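Long-range contact in PHO85 cyclin PHO80 (Saccharomyces cerevisiae, PDB 2PMI), which acts as the cyclin partner of the cyclin-dependent kinase PHO85 and negatively regulates expression of phosphate-starvation-responsive genes when phosphate is plentiful: residues F27-S40 and F81-L95. Numbering follows the deposited sequence.
Sequences FNKCSRTDLVVLIS and FIRLTKFSSLEHCVL
Arg32 and His92 meet at the polar end of a largely buried helix-packing contact in the cyclin domain, where the start of helix 32-51 and the loop before it lie against the end of helix 77-86, the turn after it and the first turn of helix 92-108. The axes of segments 32-40 and 81-86 run roughly antiparallel, at 145° and 10.2 Å apart. His92 has a neighbour over each face, both off-centre: CG of Arg32 lies over one in a CH-pi contact, 3.5 Å from the centroid, while the carbonyl oxygen of Asn28 lies over the opposite face. Its ND1 gives a weak hydrogen bond to Phe27 O (3.3 Å), and next door Cys93 SG approaches the edge of the Phe27 ring as a sulfur-aromatic contact.

Arg32 inserts as a knob among Thr85, Lys86, His92 and Leu95. Its chain bends at chi3 (-7°), turning the guanidinium into the interhelical turn. Arg32 NH2 lies 3.1 Å from Thr85 O. NH1 is near Leu90 O but poorly angled for a hydrogen bond; CG2 of Thr85 lies over one face of the guanidinium, toward its rim. Lys86 slides past in the opposite direction; its NZ comes within 3.4 Å of Arg32 NH2, two like charges, and makes a weak hydrogen bond to Thr33 OG1.

Farther along, the contact is mainly apolar. Val36 CG1 lies against Phe81 CB (3.4 Å), and CG2 of Ile39 meets the Phe81 ring edge at CE2. Leu95 packs beside them, touching Leu35 through their CD1 methyls (3.6 Å) and CD1 of Ile39 through its CB.

Asn28, Glu91 and Cys93 also touch the chain of another protein in the assembly, placing the Phe27-His92 end beside that interface. Beyond this core, helix 119-134 backs Phe81 through Leu123 and Leu90 through Thr127 and Thr131, while helix 216-227 packs on Phe27 and Leu38.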
loop_
_atom_site.group_PDB
_atom_site.type_symbol
_atom_site.label_atom_id
_atom_site.label_comp_id
_atom_site.label_asym_id
_atom_site.label_seq_id
_atom_site.Cartn_x
_atom_site.Cartn_y
_atom_site.Cartn_z
ATOM N N PHE B 27 17.008 10.597 -2.615
ATOM C CA PHE B 27 16.303 11.243 -3.720
ATOM C C PHE B 27 15.065 12.030 -3.298
ATOM O O PHE B 27 14.530 12.820 -4.077
ATOM C CB PHE B 27 15.943 10.237 -4.844
ATOM C CG PHE B 27 14.998 9.120 -4.435
ATOM C CD1 PHE B 27 15.490 7.917 -3.922
ATOM C CD2 PHE B 27 13.620 9.257 -4.612
ATOM C CE1 PHE B 27 14.628 6.862 -3.594
ATOM C CE2 PHE B 27 12.750 8.217 -4.290
ATOM C CZ PHE B 27 13.258 7.012 -3.779
ATOM N N ASN B 28 14.614 11.821 -2.067
ATOM C CA ASN B 28 13.456 12.545 -1.547
ATOM C C ASN B 28 13.852 13.974 -1.187
ATOM O O ASN B 28 13.088 14.914 -1.396
ATOM C CB ASN B 28 12.909 11.853 -0.301
ATOM C CG ASN B 28 11.917 10.770 -0.629
ATOM O OD1 ASN B 28 10.790 11.050 -1.050
ATOM N ND2 ASN B 28 12.326 9.521 -0.442
ATOM N N LYS B 29 15.045 14.120 -0.628
ATOM C CA LYS B 29 15.553 15.422 -0.241
ATOM C C LYS B 29 16.250 16.077 -1.426
ATOM O O LYS B 29 17.116 16.930 -1.263
ATOM C CB LYS B 29 16.543 15.265 0.900
ATOM C CG LYS B 29 15.966 14.627 2.145
ATOM C CD LYS B 29 17.073 14.461 3.178
ATOM C CE LYS B 29 16.572 13.887 4.483
ATOM N NZ LYS B 29 17.701 13.768 5.446
ATOM N N CYS B 30 15.861 15.673 -2.624
ATOM C CA CYS B 30 16.456 16.199 -3.841
ATOM C C CYS B 30 15.399 16.932 -4.676
ATOM O O CYS B 30 14.223 16.571 -4.652
ATOM C CB CYS B 30 17.078 15.035 -4.613
ATOM S SG CYS B 30 17.440 15.373 -6.318
ATOM N N SER B 31 15.819 17.963 -5.408
ATOM C CA SER B 31 14.913 18.771 -6.232
ATOM C C SER B 31 14.131 18.016 -7.312
ATOM O O SER B 31 14.727 17.436 -8.219
ATOM C CB SER B 31 15.709 19.886 -6.893
ATOM O OG SER B 31 15.035 20.365 -8.039
ATOM N N ARG B 32 12.802 18.033 -7.234
ATOM C CA ARG B 32 11.997 17.337 -8.241
ATOM C C ARG B 32 12.399 17.749 -9.659
ATOM O O ARG B 32 12.274 16.977 -10.616
ATOM C CB ARG B 32 10.510 17.617 -8.053
ATOM C CG ARG B 32 9.860 16.863 -6.911
ATOM C CD ARG B 32 8.341 17.096 -6.902
ATOM N NE ARG B 32 7.933 18.103 -7.885
ATOM C CZ ARG B 32 6.673 18.413 -8.168
ATOM N NH1 ARG B 32 5.684 17.794 -7.534
ATOM N NH2 ARG B 32 6.403 19.338 -9.091
ATOM N N THR B 33 12.868 18.982 -9.793
ATOM C CA THR B 33 13.292 19.464 -11.091
ATOM C C THR B 33 14.588 18.746 -11.434
ATOM O O THR B 33 14.711 18.192 -12.522
ATOM C CB THR B 33 13.466 21.018 -11.092
ATOM O OG1 THR B 33 12.172 21.629 -11.179
ATOM C CG2 THR B 33 14.309 21.491 -12.275
ATOM N N ASP B 34 15.540 18.719 -10.503
ATOM C CA ASP B 34 16.802 18.035 -10.770
ATOM C C ASP B 34 16.596 16.575 -11.165
ATOM O O ASP B 34 17.376 16.028 -11.939
ATOM C CB ASP B 34 17.746 18.106 -9.566
ATOM C CG ASP B 34 18.354 19.477 -9.383
ATOM O OD1 ASP B 34 18.469 20.225 -10.373
ATOM O OD2 ASP B 34 18.737 19.797 -8.245
ATOM N N LEU B 35 15.562 15.932 -10.627
ATOM C CA LEU B 35 15.299 14.547 -11.000
ATOM C C LEU B 35 14.895 14.517 -12.468
ATOM O O LEU B 35 15.592 13.958 -13.304
ATOM C CB LEU B 35 14.184 13.949 -10.151
ATOM C CG LEU B 35 14.646 13.380 -8.807
ATOM C CD1 LEU B 35 13.460 12.720 -8.086
ATOM C CD2 LEU B 35 15.789 12.375 -9.055
ATOM N N VAL B 36 13.768 15.131 -12.783
ATOM C CA VAL B 36 13.316 15.170 -14.152
ATOM C C VAL B 36 14.487 15.368 -15.112
ATOM O O VAL B 36 14.492 14.778 -16.194
ATOM C CB VAL B 36 12.302 16.306 -14.376
ATOM C CG1 VAL B 36 11.928 16.375 -15.846
ATOM C CG2 VAL B 36 11.060 16.078 -13.529
ATOM N N VAL B 37 15.482 16.178 -14.745
ATOM C CA VAL B 37 16.601 16.360 -15.671
ATOM C C VAL B 37 17.384 15.053 -15.732
ATOM O O VAL B 37 17.516 14.458 -16.805
ATOM C CB VAL B 37 17.564 17.551 -15.289
ATOM C CG1 VAL B 37 16.795 18.855 -15.224
ATOM C CG2 VAL B 37 18.259 17.292 -13.983
ATOM N N LEU B 38 17.875 14.592 -14.582
ATOM C CA LEU B 38 18.618 13.341 -14.535
ATOM C C LEU B 38 17.838 12.230 -15.237
ATOM O O LEU B 38 18.403 11.467 -16.009
ATOM C CB LEU B 38 18.911 12.934 -13.085
ATOM C CG LEU B 38 19.933 13.807 -12.352
ATOM C CD1 LEU B 38 20.266 13.238 -10.973
ATOM C CD2 LEU B 38 21.187 13.884 -13.197
ATOM N N ILE B 39 16.539 12.135 -14.990
ATOM C CA ILE B 39 15.764 11.092 -15.640
ATOM C C ILE B 39 15.653 11.308 -17.141
ATOM O O ILE B 39 15.922 10.396 -17.922
ATOM C CB ILE B 39 14.351 10.982 -15.063
ATOM C CG1 ILE B 39 14.421 10.520 -13.605
ATOM C CG2 ILE B 39 13.551 9.992 -15.884
ATOM C CD1 ILE B 39 13.063 10.501 -12.880
ATOM N N SER B 40 15.257 12.507 -17.544
ATOM C CA SER B 40 15.113 12.818 -18.963
ATOM C C SER B 40 16.393 12.532 -19.748
ATOM O O SER B 40 16.353 11.985 -20.852
ATOM C CB SER B 40 14.725 14.283 -19.132
ATOM O OG SER B 40 13.471 14.525 -18.530
ATOM N N PHE B 81 8.024 16.073 -19.542
ATOM C CA PHE B 81 8.105 15.583 -18.174
ATOM C C PHE B 81 7.722 16.630 -17.092
ATOM O O PHE B 81 6.790 16.385 -16.314
ATOM C CB PHE B 81 9.519 15.063 -17.914
ATOM C CG PHE B 81 9.586 13.890 -16.967
ATOM C CD1 PHE B 81 8.457 13.433 -16.303
ATOM C CD2 PHE B 81 10.795 13.241 -16.739
ATOM C CE1 PHE B 81 8.534 12.347 -15.424
ATOM C CE2 PHE B 81 10.875 12.158 -15.865
ATOM C CZ PHE B 81 9.744 11.714 -15.208
ATOM N N ILE B 82 8.421 17.776 -17.037
ATOM C CA ILE B 82 8.132 18.809 -16.015
ATOM C C ILE B 82 6.663 19.165 -16.003
ATOM O O ILE B 82 6.029 19.263 -14.946
ATOM C CB ILE B 82 8.899 20.151 -16.228
ATOM C CG1 ILE B 82 8.737 20.607 -17.669
ATOM C CG2 ILE B 82 10.359 20.027 -15.813
ATOM C CD1 ILE B 82 9.299 21.990 -17.929
ATOM N N ARG B 83 6.129 19.377 -17.193
ATOM C CA ARG B 83 4.730 19.711 -17.333
ATOM C C ARG B 83 3.904 18.672 -16.575
ATOM O O ARG B 83 3.129 19.024 -15.687
ATOM C CB ARG B 83 4.388 19.731 -18.810
ATOM C CG ARG B 83 2.937 19.859 -19.132
ATOM C CD ARG B 83 2.827 19.954 -20.631
ATOM N NE ARG B 83 1.552 19.477 -21.139
ATOM C CZ ARG B 83 1.293 19.319 -22.430
ATOM N NH1 ARG B 83 2.229 19.603 -23.334
ATOM N NH2 ARG B 83 0.102 18.881 -22.811
ATOM N N LEU B 84 4.086 17.393 -16.909
ATOM C CA LEU B 84 3.365 16.323 -16.233
ATOM C C LEU B 84 3.683 16.426 -14.755
ATOM O O LEU B 84 2.809 16.252 -13.904
ATOM C CB LEU B 84 3.826 14.948 -16.713
ATOM C CG LEU B 84 3.696 14.504 -18.176
ATOM C CD1 LEU B 84 3.767 12.972 -18.216
ATOM C CD2 LEU B 84 2.380 14.994 -18.790
ATOM N N THR B 85 4.948 16.714 -14.463
ATOM C CA THR B 85 5.427 16.833 -13.087
ATOM C C THR B 85 4.833 17.997 -12.297
ATOM O O THR B 85 4.532 17.855 -11.103
ATOM C CB THR B 85 6.964 16.980 -13.045
ATOM O OG1 THR B 85 7.569 15.892 -13.756
ATOM C CG2 THR B 85 7.464 16.990 -11.597
ATOM N N LYS B 86 4.664 19.142 -12.960
ATOM C CA LYS B 86 4.135 20.335 -12.303
ATOM C C LYS B 86 2.627 20.375 -12.151
ATOM O O LYS B 86 2.116 20.572 -11.054
ATOM C CB LYS B 86 4.602 21.589 -13.049
ATOM C CG LYS B 86 6.122 21.650 -13.213
ATOM C CD LYS B 86 6.833 21.328 -11.883
ATOM C CE LYS B 86 8.334 21.110 -12.062
ATOM N NZ LYS B 86 9.007 20.692 -10.794
ATOM N N PHE B 87 1.921 20.163 -13.251
ATOM C CA PHE B 87 0.471 20.223 -13.255
ATOM C C PHE B 87 -0.263 18.955 -12.817
ATOM O O PHE B 87 -1.457 18.774 -13.107
ATOM C CB PHE B 87 0.005 20.678 -14.641
ATOM C CG PHE B 87 0.607 21.995 -15.073
ATOM C CD1 PHE B 87 1.963 22.092 -15.385
ATOM C CD2 PHE B 87 -0.172 23.145 -15.140
ATOM C CE1 PHE B 87 2.537 23.312 -15.758
ATOM C CE2 PHE B 87 0.396 24.367 -15.512
ATOM C CZ PHE B 87 1.757 24.447 -15.822
ATOM N N SER B 88 0.453 18.086 -12.110
ATOM C CA SER B 88 -0.111 16.843 -11.582
ATOM C C SER B 88 0.657 16.478 -10.337
ATOM O O SER B 88 0.516 15.383 -9.801
ATOM C CB SER B 88 -0.026 15.711 -12.601
ATOM O OG SER B 88 -1.189 15.685 -13.414
ATOM N N SER B 89 1.468 17.433 -9.888
ATOM C CA SER B 89 2.280 17.292 -8.690
ATOM C C SER B 89 2.717 15.855 -8.421
ATOM O O SER B 89 2.469 15.292 -7.348
ATOM C CB SER B 89 1.530 17.864 -7.473
ATOM O OG SER B 89 0.125 17.656 -7.555
ATOM N N LEU B 90 3.380 15.272 -9.411
ATOM C CA LEU B 90 3.865 13.921 -9.283
ATOM C C LEU B 90 4.950 13.962 -8.203
ATOM O O LEU B 90 5.791 14.867 -8.207
ATOM C CB LEU B 90 4.465 13.444 -10.618
ATOM C CG LEU B 90 3.675 13.478 -11.941
ATOM C CD1 LEU B 90 4.627 13.145 -13.096
ATOM C CD2 LEU B 90 2.512 12.500 -11.898
ATOM N N GLU B 91 4.910 12.988 -7.289
ATOM C CA GLU B 91 5.879 12.853 -6.202
ATOM C C GLU B 91 7.197 12.238 -6.693
ATOM O O GLU B 91 7.225 11.563 -7.720
ATOM C CB GLU B 91 5.320 11.946 -5.104
ATOM C CG GLU B 91 3.978 12.373 -4.518
ATOM C CD GLU B 91 3.589 11.556 -3.287
ATOM O OE1 GLU B 91 4.406 11.471 -2.348
ATOM O OE2 GLU B 91 2.468 11.003 -3.249
ATOM N N HIS B 92 8.270 12.457 -5.929
ATOM C CA HIS B 92 9.616 11.936 -6.220
ATOM C C HIS B 92 9.638 10.449 -6.578
ATOM O O HIS B 92 9.972 10.085 -7.703
ATOM C CB HIS B 92 10.519 12.148 -5.015
ATOM C CG HIS B 92 10.634 13.578 -4.598
ATOM N ND1 HIS B 92 11.750 14.342 -4.860
ATOM C CD2 HIS B 92 9.751 14.396 -3.980
ATOM C CE1 HIS B 92 11.549 15.571 -4.424
ATOM N NE2 HIS B 92 10.343 15.629 -3.887
ATOM N N CYS B 93 9.314 9.599 -5.609
ATOM C CA CYS B 93 9.269 8.164 -5.843
ATOM C C CYS B 93 8.537 7.865 -7.154
ATOM O O CYS B 93 8.971 7.022 -7.935
ATOM C CB CYS B 93 8.541 7.454 -4.700
ATOM S SG CYS B 93 9.280 7.650 -3.067
ATOM N N VAL B 94 7.422 8.539 -7.404
ATOM C CA VAL B 94 6.707 8.285 -8.644
ATOM C C VAL B 94 7.591 8.600 -9.852
ATOM O O VAL B 94 7.467 7.979 -10.888
ATOM C CB VAL B 94 5.397 9.106 -8.722
ATOM C CG1 VAL B 94 4.775 9.012 -10.126
ATOM C CG2 VAL B 94 4.421 8.569 -7.722
ATOM N N LEU B 95 8.489 9.565 -9.713
ATOM C CA LEU B 95 9.380 9.933 -10.806
ATOM C C LEU B 95 10.346 8.782 -11.075
ATOM O O LEU B 95 10.472 8.305 -12.205
ATOM C CB LEU B 95 10.168 11.191 -10.436
ATOM C CG LEU B 95 9.349 12.403 -9.981
ATOM C CD1 LEU B 95 10.296 13.536 -9.628
ATOM C CD2 LEU B 95 8.371 12.837 -11.087
#